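Local coordinates for cell division protein FtsI/penicillin binding protein 2 (Legionella pneumophila subsp. pneumophila ATCC 43290, PDB 4ZTK) that probably cross-links peptidoglycan strands during cell division, acting as a penicillin-binding D,D-transpeptidase through its beta-lactamase-like transpeptidase domain, at residues K30-T33 against T34-Q38; S80-K83 against P84-A88; Q144-V148 against P149-K153; I185-T188 against I189-I193; A238-P241 against G242-V245. One frame throughout, in Å; residues are numbered along the deposited sequence.

Contact 1: K30-T33 against T34-Q38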
loop_
_atom_site.group_PDB
_atom_site.type_symbol
_atom_site.label_atom_id
_atom_site.label_comp_id
_atom_site.label_asym_id
_atom_site.label_seq_id
_atom_site.Cartn_x
_atom_site.Cartn_y
_atom_site.Cartn_z
ATOM N N LYS A 30 17.990 -5.270 7.867
ATOM C CA LYS A 30 18.898 -5.805 6.851
ATOM C C LYS A 30 18.381 -5.558 5.436
ATOM O O LYS A 30 19.152 -5.242 4.528
ATOM C CB LYS A 30 19.105 -7.310 7.033
ATOM C CG LYS A 30 19.703 -7.704 8.359
ATOM C CD LYS A 30 19.970 -9.201 8.432
ATOM C CE LYS A 30 18.681 -10.004 8.360
ATOM N NZ LYS A 30 18.942 -11.467 8.484
ATOM N N GLN A 31 17.078 -5.729 5.246
ATOM C CA GLN A 31 16.496 -5.683 3.909
ATOM C C GLN A 31 16.409 -4.277 3.319
ATOM O O GLN A 31 16.748 -4.076 2.153
ATOM C CB GLN A 31 15.118 -6.354 3.887
ATOM C CG GLN A 31 15.133 -7.851 4.176
ATOM C CD GLN A 31 15.800 -8.665 3.078
ATOM O OE1 GLN A 31 16.109 -8.152 2.000
ATOM N NE2 GLN A 31 16.023 -9.947 3.350
ATOM N N ILE A 32 15.950 -3.305 4.105
ATOM C CA ILE A 32 15.765 -1.952 3.566
ATOM C C ILE A 32 17.102 -1.259 3.314
ATOM O O ILE A 32 17.261 -0.511 2.350
ATOM C CB ILE A 32 14.855 -1.059 4.454
ATOM C CG1 ILE A 32 14.415 0.183 3.677
ATOM C CG2 ILE A 32 15.548 -0.649 5.758
ATOM C CD1 ILE A 32 13.666 -0.130 2.392
ATOM N N THR A 33 18.071 -1.520 4.182
ATOM C CA THR A 33 19.369 -0.887 4.060
ATOM C C THR A 33 20.060 -1.423 2.797
ATOM O O THR A 33 20.714 -0.675 2.064
ATOM C CB THR A 33 20.199 -1.131 5.337
ATOM O OG1 THR A 33 21.375 -0.315 5.329
ATOM C CG2 THR A 33 20.579 -2.583 5.432
ATOM N N THR A 34 19.864 -2.710 2.524
ATOM C CA THR A 34 20.442 -3.357 1.355
ATOM C C THR A 34 19.754 -2.852 0.092
ATOM O O THR A 34 20.407 -2.554 -0.909
ATOM C CB THR A 34 20.272 -4.885 1.436
ATOM O OG1 THR A 34 20.942 -5.383 2.603
ATOM C CG2 THR A 34 20.841 -5.562 0.190
ATOM N N ALA A 35 18.432 -2.750 0.155
ATOM C CA ALA A 35 17.641 -2.319 -0.993
ATOM C C ALA A 35 17.982 -0.889 -1.398
ATOM O O ALA A 35 18.157 -0.600 -2.584
ATOM C CB ALA A 35 16.158 -2.443 -0.686
ATOM N N VAL A 36 18.075 -0.004 -0.409
ATOM C CA VAL A 36 18.383 1.403 -0.661
ATOM C C VAL A 36 19.728 1.549 -1.362
ATOM O O VAL A 36 19.867 2.320 -2.316
ATOM C CB VAL A 36 18.356 2.236 0.641
ATOM C CG1 VAL A 36 19.088 3.557 0.457
ATOM C CG2 VAL A 36 16.917 2.470 1.092
ATOM N N LYS A 37 20.714 0.790 -0.900
ATOM C CA LYS A 37 22.024 0.807 -1.537
ATOM C C LYS A 37 21.971 0.209 -2.944
ATOM O O LYS A 37 22.538 0.763 -3.886
ATOM C CB LYS A 37 23.053 0.070 -0.683
ATOM C CG LYS A 37 24.408 -0.071 -1.357
ATOM C CD LYS A 37 25.492 -0.458 -0.366
ATOM C CE LYS A 37 26.868 -0.481 -1.032
ATOM N NZ LYS A 37 26.975 -1.563 -2.056
ATOM N N GLN A 38 21.284 -0.923 -3.078
ATOM C CA GLN A 38 21.181 -1.617 -4.357
ATOM C C GLN A 38 20.451 -0.780 -5.409
ATOM O O GLN A 38 20.765 -0.845 -6.596
ATOM C CB GLN A 38 20.474 -2.959 -4.172
ATOM C CG GLN A 38 20.263 -3.748 -5.455
ATOM C CD GLN A 38 19.892 -5.195 -5.188
ATOM O OE1 GLN A 38 20.016 -5.679 -4.061
ATOM N NE2 GLN A 38 19.437 -5.895 -6.224
#

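Contact 2: S80-K83 against P84-A88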
loop_
_atom_site.group_PDB
_atom_site.type_symbol
_atom_site.label_atom_id
_atom_site.label_comp_id
_atom_site.label_asym_id
_atom_site.label_seq_id
_atom_site.Cartn_x
_atom_site.Cartn_y
_atom_site.Cartn_z
ATOM N N SER A 80 -1.494 4.476 -6.411
ATOM C CA SER A 80 -2.382 3.358 -6.736
ATOM C C SER A 80 -2.620 2.341 -5.603
ATOM O O SER A 80 -3.458 1.450 -5.749
ATOM C CB SER A 80 -1.912 2.646 -8.010
ATOM O OG SER A 80 -1.936 3.527 -9.122
ATOM N N THR A 81 -1.911 2.464 -4.480
ATOM C CA THR A 81 -2.221 1.607 -3.334
ATOM C C THR A 81 -3.583 1.963 -2.719
ATOM O O THR A 81 -4.091 1.228 -1.878
ATOM C CB THR A 81 -1.113 1.617 -2.239
ATOM O OG1 THR A 81 -0.982 2.934 -1.682
ATOM C CG2 THR A 81 0.224 1.163 -2.819
ATOM N N ILE A 82 -4.175 3.075 -3.158
ATOM C CA ILE A 82 -5.542 3.427 -2.752
ATOM C C ILE A 82 -6.585 2.583 -3.488
ATOM O O ILE A 82 -7.696 2.399 -2.999
ATOM C CB ILE A 82 -5.863 4.923 -3.004
ATOM C CG1 ILE A 82 -7.111 5.355 -2.230
ATOM C CG2 ILE A 82 -6.102 5.202 -4.492
ATOM C CD1 ILE A 82 -6.985 5.215 -0.765
ATOM N N LYS A 83 -6.222 2.081 -4.668
ATOM C CA LYS A 83 -7.178 1.426 -5.566
ATOM C C LYS A 83 -8.019 0.296 -4.949
ATOM O O LYS A 83 -9.220 0.228 -5.208
ATOM C CB LYS A 83 -6.489 0.958 -6.862
ATOM C CG LYS A 83 -6.179 2.091 -7.848
ATOM C CD LYS A 83 -5.421 1.581 -9.073
ATOM C CE LYS A 83 -5.436 2.601 -10.216
ATOM N NZ LYS A 83 -4.794 3.895 -9.848
ATOM N N PRO A 84 -7.399 -0.596 -4.143
ATOM C CA PRO A 84 -8.209 -1.639 -3.497
ATOM C C PRO A 84 -9.350 -1.091 -2.643
ATOM O O PRO A 84 -10.407 -1.721 -2.572
ATOM C CB PRO A 84 -7.198 -2.357 -2.596
ATOM C CG PRO A 84 -5.902 -2.196 -3.303
ATOM C CD PRO A 84 -5.956 -0.811 -3.910
ATOM N N PHE A 85 -9.141 0.063 -2.015
ATOM C CA PHE A 85 -10.162 0.658 -1.154
ATOM C C PHE A 85 -11.272 1.333 -1.962
ATOM O O PHE A 85 -12.442 1.302 -1.568
ATOM C CB PHE A 85 -9.523 1.629 -0.160
ATOM C CG PHE A 85 -8.449 0.993 0.685
ATOM C CD1 PHE A 85 -8.779 0.314 1.849
ATOM C CD2 PHE A 85 -7.117 1.054 0.304
ATOM C CE1 PHE A 85 -7.793 -0.284 2.628
ATOM C CE2 PHE A 85 -6.124 0.458 1.076
ATOM C CZ PHE A 85 -6.469 -0.213 2.245
ATOM N N ILE A 86 -10.901 1.937 -3.088
ATOM C CA ILE A 86 -11.884 2.469 -4.028
ATOM C C ILE A 86 -12.788 1.336 -4.495
ATOM O O ILE A 86 -14.008 1.458 -4.487
ATOM C CB ILE A 86 -11.211 3.104 -5.262
ATOM C CG1 ILE A 86 -10.423 4.355 -4.872
ATOM C CG2 ILE A 86 -12.244 3.446 -6.327
ATOM C CD1 ILE A 86 -11.284 5.495 -4.375
ATOM N N ALA A 87 -12.173 0.226 -4.890
ATOM C CA ALA A 87 -12.915 -0.945 -5.341
ATOM C C ALA A 87 -13.811 -1.499 -4.239
ATOM O O ALA A 87 -14.958 -1.863 -4.493
ATOM C CB ALA A 87 -11.963 -2.022 -5.838
ATOM N N ALA A 88 -13.279 -1.569 -3.021
ATOM C CA ALA A 88 -14.023 -2.093 -1.879
ATOM C C ALA A 88 -15.271 -1.268 -1.618
ATOM O O ALA A 88 -16.358 -1.815 -1.428
ATOM C CB ALA A 88 -13.142 -2.121 -0.637
#

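Contact 3: Q144-V148 against P149-K153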
loop_
_atom_site.group_PDB
_atom_site.type_symbol
_atom_site.label_atom_id
_atom_site.label_comp_id
_atom_site.label_asym_id
_atom_site.label_seq_id
_atom_site.Cartn_x
_atom_site.Cartn_y
_atom_site.Cartn_z
ATOM N N GLN A 144 -15.974 7.539 -9.777
ATOM C CA GLN A 144 -16.943 8.554 -10.173
ATOM C C GLN A 144 -18.371 8.026 -10.167
ATOM O O GLN A 144 -19.303 8.746 -9.813
ATOM C CB GLN A 144 -16.591 9.141 -11.542
ATOM C CG GLN A 144 -15.315 9.961 -11.524
ATOM C CD GLN A 144 -14.886 10.404 -12.900
ATOM O OE1 GLN A 144 -15.181 9.749 -13.897
ATOM N NE2 GLN A 144 -14.183 11.529 -12.965
ATOM N N GLU A 145 -18.541 6.768 -10.556
ATOM C CA GLU A 145 -19.869 6.168 -10.571
ATOM C C GLU A 145 -20.367 5.838 -9.162
ATOM O O GLU A 145 -21.568 5.841 -8.911
ATOM C CB GLU A 145 -19.894 4.938 -11.479
ATOM C CG GLU A 145 -19.639 5.286 -12.947
ATOM C CD GLU A 145 -19.735 4.091 -13.875
ATOM O OE1 GLU A 145 -19.993 2.972 -13.385
ATOM O OE2 GLU A 145 -19.553 4.275 -15.099
ATOM N N ALA A 146 -19.442 5.573 -8.243
ATOM C CA ALA A 146 -19.803 5.284 -6.858
ATOM C C ALA A 146 -20.352 6.536 -6.184
ATOM O O ALA A 146 -21.321 6.473 -5.430
ATOM C CB ALA A 146 -18.598 4.742 -6.087
ATOM N N GLY A 147 -19.725 7.674 -6.463
ATOM C CA GLY A 147 -20.213 8.946 -5.962
ATOM C C GLY A 147 -19.452 9.442 -4.752
ATOM O O GLY A 147 -18.856 8.660 -4.011
ATOM N N VAL A 148 -19.484 10.753 -4.548
ATOM C CA VAL A 148 -18.762 11.387 -3.451
ATOM C C VAL A 148 -19.130 10.885 -2.043
ATOM O O VAL A 148 -18.233 10.604 -1.247
ATOM C CB VAL A 148 -18.849 12.931 -3.537
ATOM C CG1 VAL A 148 -18.299 13.583 -2.274
ATOM C CG2 VAL A 148 -18.105 13.420 -4.768
ATOM N N PRO A 149 -20.439 10.765 -1.726
ATOM C CA PRO A 149 -20.764 10.277 -0.379
ATOM C C PRO A 149 -20.221 8.872 -0.112
ATOM O O PRO A 149 -19.662 8.630 0.957
ATOM C CB PRO A 149 -22.296 10.254 -0.376
ATOM C CG PRO A 149 -22.684 11.278 -1.377
ATOM C CD PRO A 149 -21.652 11.174 -2.460
ATOM N N VAL A 150 -20.370 7.970 -1.077
ATOM C CA VAL A 150 -19.921 6.592 -0.907
ATOM C C VAL A 150 -18.409 6.516 -0.731
ATOM O O VAL A 150 -17.911 5.872 0.200
ATOM C CB VAL A 150 -20.349 5.705 -2.097
ATOM C CG1 VAL A 150 -19.694 4.333 -2.006
ATOM C CG2 VAL A 150 -21.867 5.579 -2.145
ATOM N N ILE A 151 -17.682 7.183 -1.622
ATOM C CA ILE A 151 -16.223 7.117 -1.615
ATOM C C ILE A 151 -15.601 7.828 -0.407
ATOM O O ILE A 151 -14.732 7.276 0.261
ATOM C CB ILE A 151 -15.621 7.667 -2.924
ATOM C CG1 ILE A 151 -15.992 6.761 -4.103
ATOM C CG2 ILE A 151 -14.102 7.787 -2.811
ATOM C CD1 ILE A 151 -15.405 5.347 -4.015
ATOM N N ARG A 152 -16.042 9.051 -0.126
ATOM C CA ARG A 152 -15.477 9.797 0.996
ATOM C C ARG A 152 -15.737 9.111 2.339
ATOM O O ARG A 152 -14.838 9.002 3.167
ATOM C CB ARG A 152 -16.004 11.232 1.031
ATOM C CG ARG A 152 -15.400 12.147 -0.016
ATOM C CD ARG A 152 -15.672 13.604 0.333
ATOM N NE ARG A 152 -15.027 13.980 1.587
ATOM C CZ ARG A 152 -15.231 15.130 2.219
ATOM N NH1 ARG A 152 -16.071 16.024 1.718
ATOM N NH2 ARG A 152 -14.599 15.382 3.357
ATOM N N LYS A 153 -16.968 8.651 2.545
ATOM C CA LYS A 153 -17.340 7.999 3.797
ATOM C C LYS A 153 -16.593 6.686 4.005
ATOM O O LYS A 153 -16.018 6.451 5.070
ATOM C CB LYS A 153 -18.847 7.751 3.850
ATOM C CG LYS A 153 -19.278 6.822 4.976
ATOM C CD LYS A 153 -20.795 6.755 5.090
ATOM C CE LYS A 153 -21.225 5.724 6.121
ATOM N NZ LYS A 153 -20.735 4.356 5.772
#

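Contact 4: I185-T188 against I189-I193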
loop_
_atom_site.group_PDB
_atom_site.type_symbol
_atom_site.label_atom_id
_atom_site.label_comp_id
_atom_site.label_asym_id
_atom_site.label_seq_id
_atom_site.Cartn_x
_atom_site.Cartn_y
_atom_site.Cartn_z
ATOM N N ILE A 185 -4.756 12.667 -1.370
ATOM C CA ILE A 185 -4.902 11.989 -0.087
ATOM C C ILE A 185 -3.565 11.894 0.645
ATOM O O ILE A 185 -2.672 11.172 0.216
ATOM C CB ILE A 185 -5.495 10.576 -0.268
ATOM C CG1 ILE A 185 -6.795 10.635 -1.081
ATOM C CG2 ILE A 185 -5.742 9.922 1.080
ATOM C CD1 ILE A 185 -7.381 9.277 -1.418
ATOM N N PRO A 186 -3.426 12.631 1.756
ATOM C CA PRO A 186 -2.213 12.563 2.579
ATOM C C PRO A 186 -2.199 11.314 3.459
ATOM O O PRO A 186 -3.145 11.084 4.213
ATOM C CB PRO A 186 -2.318 13.817 3.451
ATOM C CG PRO A 186 -3.792 14.049 3.589
ATOM C CD PRO A 186 -4.412 13.588 2.293
ATOM N N VAL A 187 -1.146 10.508 3.347
ATOM C CA VAL A 187 -0.964 9.362 4.230
ATOM C C VAL A 187 0.423 9.385 4.867
ATOM O O VAL A 187 1.304 10.130 4.442
ATOM C CB VAL A 187 -1.173 8.001 3.500
ATOM C CG1 VAL A 187 -2.564 7.918 2.886
ATOM C CG2 VAL A 187 -0.096 7.767 2.437
ATOM N N THR A 188 0.597 8.583 5.907
ATOM C CA THR A 188 1.918 8.295 6.440
ATOM C C THR A 188 2.118 6.796 6.309
ATOM O O THR A 188 1.184 6.074 5.955
ATOM C CB THR A 188 2.045 8.690 7.924
ATOM O OG1 THR A 188 1.087 7.958 8.697
ATOM C CG2 THR A 188 1.815 10.187 8.113
ATOM N N ILE A 189 3.331 6.326 6.574
ATOM C CA ILE A 189 3.601 4.893 6.555
ATOM C C ILE A 189 2.658 4.198 7.533
ATOM O O ILE A 189 2.031 3.195 7.200
ATOM C CB ILE A 189 5.064 4.585 6.942
ATOM C CG1 ILE A 189 6.020 5.147 5.891
ATOM C CG2 ILE A 189 5.270 3.093 7.088
ATOM C CD1 ILE A 189 5.794 4.576 4.508
ATOM N N GLU A 190 2.540 4.769 8.728
ATOM C CA GLU A 190 1.674 4.226 9.773
ATOM C C GLU A 190 0.193 4.163 9.385
ATOM O O GLU A 190 -0.470 3.154 9.615
ATOM C CB GLU A 190 1.835 5.024 11.070
ATOM C CG GLU A 190 1.047 4.456 12.247
ATOM C CD GLU A 190 1.342 5.168 13.561
ATOM O OE1 GLU A 190 1.331 4.500 14.618
ATOM O OE2 GLU A 190 1.580 6.394 13.538
ATOM N N SER A 191 -0.335 5.237 8.809
ATOM C CA SER A 191 -1.761 5.260 8.497
ATOM C C SER A 191 -2.061 4.331 7.328
ATOM O O SER A 191 -3.081 3.644 7.316
ATOM C CB SER A 191 -2.250 6.684 8.208
ATOM O OG SER A 191 -1.865 7.116 6.913
ATOM N N LEU A 192 -1.157 4.291 6.354
ATOM C CA LEU A 192 -1.369 3.468 5.167
ATOM C C LEU A 192 -1.347 1.972 5.488
ATOM O O LEU A 192 -2.209 1.218 5.030
ATOM C CB LEU A 192 -0.355 3.806 4.070
ATOM C CG LEU A 192 -0.570 3.091 2.730
ATOM C CD1 LEU A 192 -1.985 3.339 2.178
ATOM C CD2 LEU A 192 0.489 3.503 1.705
ATOM N N ILE A 193 -0.372 1.541 6.285
ATOM C CA ILE A 193 -0.281 0.126 6.623
ATOM C C ILE A 193 -1.443 -0.292 7.530
ATOM O O ILE A 193 -1.901 -1.438 7.486
ATOM C CB ILE A 193 1.101 -0.253 7.232
ATOM C CG1 ILE A 193 1.301 -1.773 7.211
ATOM C CG2 ILE A 193 1.259 0.309 8.644
ATOM C CD1 ILE A 193 2.682 -2.231 7.683
#

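Contact 5: A238-P241 against G242-V245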
loop_
_atom_site.group_PDB
_atom_site.type_symbol
_atom_site.label_atom_id
_atom_site.label_comp_id
_atom_site.label_asym_id
_atom_site.label_seq_id
_atom_site.Cartn_x
_atom_site.Cartn_y
_atom_site.Cartn_z
ATOM N N ALA A 238 6.394 -10.332 -6.273
ATOM C CA ALA A 238 6.108 -10.659 -4.880
ATOM C C ALA A 238 5.627 -12.098 -4.707
ATOM O O ALA A 238 5.328 -12.524 -3.590
ATOM C CB ALA A 238 5.086 -9.686 -4.300
ATOM N N VAL A 239 5.552 -12.845 -5.805
ATOM C CA VAL A 239 5.065 -14.222 -5.758
ATOM C C VAL A 239 5.962 -15.130 -4.920
ATOM O O VAL A 239 7.178 -15.113 -5.070
ATOM C CB VAL A 239 4.924 -14.819 -7.171
ATOM C CG1 VAL A 239 4.794 -16.343 -7.106
ATOM C CG2 VAL A 239 3.735 -14.204 -7.894
ATOM N N ILE A 240 5.354 -15.915 -4.034
ATOM C CA ILE A 240 6.079 -16.936 -3.281
ATOM C C ILE A 240 5.397 -18.282 -3.463
ATOM O O ILE A 240 4.280 -18.477 -2.991
ATOM C CB ILE A 240 6.114 -16.625 -1.780
ATOM C CG1 ILE A 240 6.780 -15.274 -1.518
ATOM C CG2 ILE A 240 6.822 -17.738 -1.026
ATOM C CD1 ILE A 240 6.609 -14.787 -0.086
ATOM N N PRO A 241 6.064 -19.215 -4.156
ATOM C CA PRO A 241 5.509 -20.551 -4.388
ATOM C C PRO A 241 5.024 -21.205 -3.100
ATOM O O PRO A 241 5.785 -21.332 -2.140
ATOM C CB PRO A 241 6.703 -21.321 -4.955
ATOM C CG PRO A 241 7.500 -20.276 -5.656
ATOM C CD PRO A 241 7.377 -19.045 -4.803
ATOM N N GLY A 242 3.754 -21.593 -3.081
ATOM C CA GLY A 242 3.187 -22.301 -1.949
ATOM C C GLY A 242 2.653 -21.383 -0.866
ATOM O O GLY A 242 2.132 -21.845 0.149
ATOM N N VAL A 243 2.796 -20.078 -1.073
ATOM C CA VAL A 243 2.303 -19.093 -0.115
ATOM C C VAL A 243 1.528 -18.000 -0.846
ATOM O O VAL A 243 2.098 -17.249 -1.635
ATOM C CB VAL A 243 3.453 -18.450 0.684
ATOM C CG1 VAL A 243 2.898 -17.531 1.749
ATOM C CG2 VAL A 243 4.343 -19.520 1.319
ATOM N N SER A 244 0.227 -17.915 -0.594
ATOM C CA SER A 244 -0.591 -16.915 -1.268
ATOM C C SER A 244 -0.271 -15.515 -0.749
ATOM O O SER A 244 -0.277 -15.264 0.456
ATOM C CB SER A 244 -2.080 -17.224 -1.118
ATOM O OG SER A 244 -2.480 -17.149 0.237
ATOM N N VAL A 245 0.027 -14.612 -1.675
ATOM C CA VAL A 245 0.397 -13.251 -1.322
ATOM C C VAL A 245 -0.620 -12.271 -1.894
ATOM O O VAL A 245 -0.980 -12.348 -3.072
ATOM C CB VAL A 245 1.801 -12.893 -1.862
ATOM C CG1 VAL A 245 2.201 -11.506 -1.417
ATOM C CG2 VAL A 245 2.831 -13.920 -1.402
HETATM O O HOH W 1 2.449 -16.056 -3.970
#

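Contact 1: K30-T33 against T34-Q38
Thr34 folds its hydroxyl back onto the carbonyl one turn earlier: OG1 gives a hydrogen bond to Lys30 O at 2.6 Å, arriving almost straight down the carbonyl (162°). The side chain can do this because OG1 sits beside its own backbone N (chi1 -61°), and Thr34 N makes a second, weak bond to the same oxygen. On the packed side, Ile32 and Val36 lie one turn apart, and Ile32 CG1 meets Val36 CG2 at 4.3 Å, while Val36 N bonds to Ile32 O at 2.9 Å. This is the last part of helix 22-38, an alpha-helix laid against the five-stranded antiparallel sheet; Ile32 rests on Ile46 and Ala60, Val36 on Ser62. Ala35 N bonds to Gln31 O at 2.9 Å, and the Ala35 methyl turns to Val302 of helix 295-310, whose Asp309 makes a weak bond with Gln31 NE2. Apart from the Thr34 bond, the outer side is looser. Lys30, Thr33, Thr34 and Lys37 are exposed there, and the bond from Lys37 N to Thr33 O is weak at 3.3 Å. Lys37 touches Thr33 O with its CB, and from there the long chain leads away from the preceding turn.

Contact 2: S80-K83 against P84-A88
Ile82 O is gripped by two backbone N-H groups of the next turn. Ile86 N reaches it at 3.2 Å in the carbonyl plane, whereas Phe85 N, nearer at 2.9 Å, comes from above that plane with a bent N-H angle of 134°. One oxygen thus serves both a 3-10 and an alpha-helical bond, just where the 3-10 segment 80-82 gives way to helix 83-92. Ala87 N then bonds to Lys83 O at 3.0 Å, almost in line with the carbonyl. The Phe85 ring presents an edge to the preceding turn: Ile82 O and Thr81 O both lie near its plane, with CE2 at 3.7 Å from Thr81 O. Ile82 sends CD1 to Phe85 CD2 at 4.3 Å, and its CG1 packs on Ile86 CG1. Further out, the ring meets Phe158, Phe160 and Tyr196 edge-to-face. Pro84, next after Lys83, has no N-H to give; its CD lies 3.4 Å from Thr81 O. Lys83 runs extended through chi3 and bends at its last torsion (chi4 61°), which brings NZ to Ser80 OG at 3.0 Å; Asn136 OD1 also takes a bond from this NZ. A buffer molecule, probably from the crystallisation liquor, makes a weak bond with Ser80 OG. Serine and lysine one turn apart at the start of a buried helix fit the SxxK motif of penicillin-binding transpeptidases, in which the serine is the nucleophile; Ser80 and Lys83 probably form that part of the active site.

Contact 3: Q144-V148 against P149-K153
Val148 and Arg152 lie side by side and point the same way, with Val148 CG1 against Arg152 CD at 3.7 Å. Arg152 CG stands beside its own backbone N (chi1 -75°), a rotation that lays CB and CG against Val148 O; CD then runs along the valine methyl, and a bend at chi3 follows. The guanidinium makes a cation-pi contact with Trp166. Ala146 comes from the other helix end and aims its methyl at Ile151, CB to CG1 at 3.8 Å, with Ile151 CD1 close by. Val150 CG2 covers Ala146 O at 3.4 Å, a carbon against a carbonyl oxygen. Between the two groups, Gly147 ends helix 136-146 with a positive phi (101°) and is also the N-cap residue of helix 148-157. Its carbonyl oxygen accepts Ile151 N at 3.0 Å, nearly straight, and Val148 O accepts Arg152 N at 2.9 Å. Pro149 sits in the first turn, where its lack of an N-H costs no helix bond. This tight helix-to-helix corner lies near the surface. Ile151 turns inward to helix 83-92, and both Val148 and Ile151 rest on Leu176 of helix 172-181.

Contact 4: I185-T188 against I189-I193
Val187 and Thr188 have an extended backbone, and the chain then turns straight into helix 189-200, where Leu192 N bonds to Thr188 O at 3.0 Å. Thr188 is the N-cap, and it and Ser191 form a capping box, each side chain serving the other's backbone. Thr188 OG1 accepts Ser191 N at 3.1 Å; in return, Ser191 OG accepts Thr188 N at 3.0 Å along an almost straight N-H (170°). Both hydroxyls stand between their own backbone N and carbonyl carbon (chi1 60° and 77°), the rotation that lets each reach the partner's backbone N. Val187, the last loop residue before the cap, touches Ser191 OG with its CB at 3.6 Å, and its CG2 meets Leu192 CB at 4.3 Å. Glu190 lays its CB near Thr188 OG1, then carries its carboxylate away to Asp16 N. Beneath the cap, Ile189 is packed on Val45, Phe59 and Val279 of the central sheet. The reciprocal bonds satisfy two N-H groups at the helix start, one of them in the first turn, where no preceding turn can supply a carbonyl, and they tie the incoming extended chain to that turn.

Contact 5: A238-P241 against G242-V245
The one direct hydrogen bond between these two arms closes a type II beta turn: Val243 N to Ile240 O, 2.9 Å, with the donor tilted 32° from the carbonyl plane. Gly242 takes the third position of the turn with a positive phi (87°), at which a CB would run into Pro241 O; Pro241 fills the position before it. A water provides the second polar link. It accepts from Ile240 N at 2.9 Å and donates to Val243 O at 2.6 Å, bridging the arms where they begin to part. Ile240 O and Val243 O approach to 2.8 Å, two acceptors that cannot bond to each other. The apolar contacts lie along the same turn. Ile240 and Val243 run side by side in one direction, Ile240 CG2 meeting both Val243 CB and CG2 at 3.8 Å. Val245 crosses Ile240 at about a right angle and offers CG2 to Ile240 CD1 at 4.1 Å; that same methyl also rests against Ala238 O at 3.6 Å. Ile240 continues onto Ala307 and Met308, and Val245 onto Phe303, all of helix 295-310. The turn lies in the loop between helix 216-231 and edge strand 246-253. Because water takes the place of a second direct backbone bond, the pairing of the arms probably rests on the turn bond, this water and the aliphatic contacts together.

How the contacts relate
From the N terminus, contact 1 comes first, in the helix that lies on the central sheet beside helix 295-310. The chain then runs through strands 43-49 and 56-63 to contact 2, about 28 Å away between centres, at the start of helix 83-92. Contact 3 turns the corner between helices 136-146 and 148-157, and contact 4 starts the helix that leads back against the sheet. Contact 5 makes the bend before strand 246-253. All five are local and in series; none nests or crosses. Contact 2 touches two others: Ile86 CD1 meets Ile151 CG2 of contact 3 at 4.0 Å, and Ile82 CG1 meets Ile185 CD1 of contact 4, also at 4.0 Å.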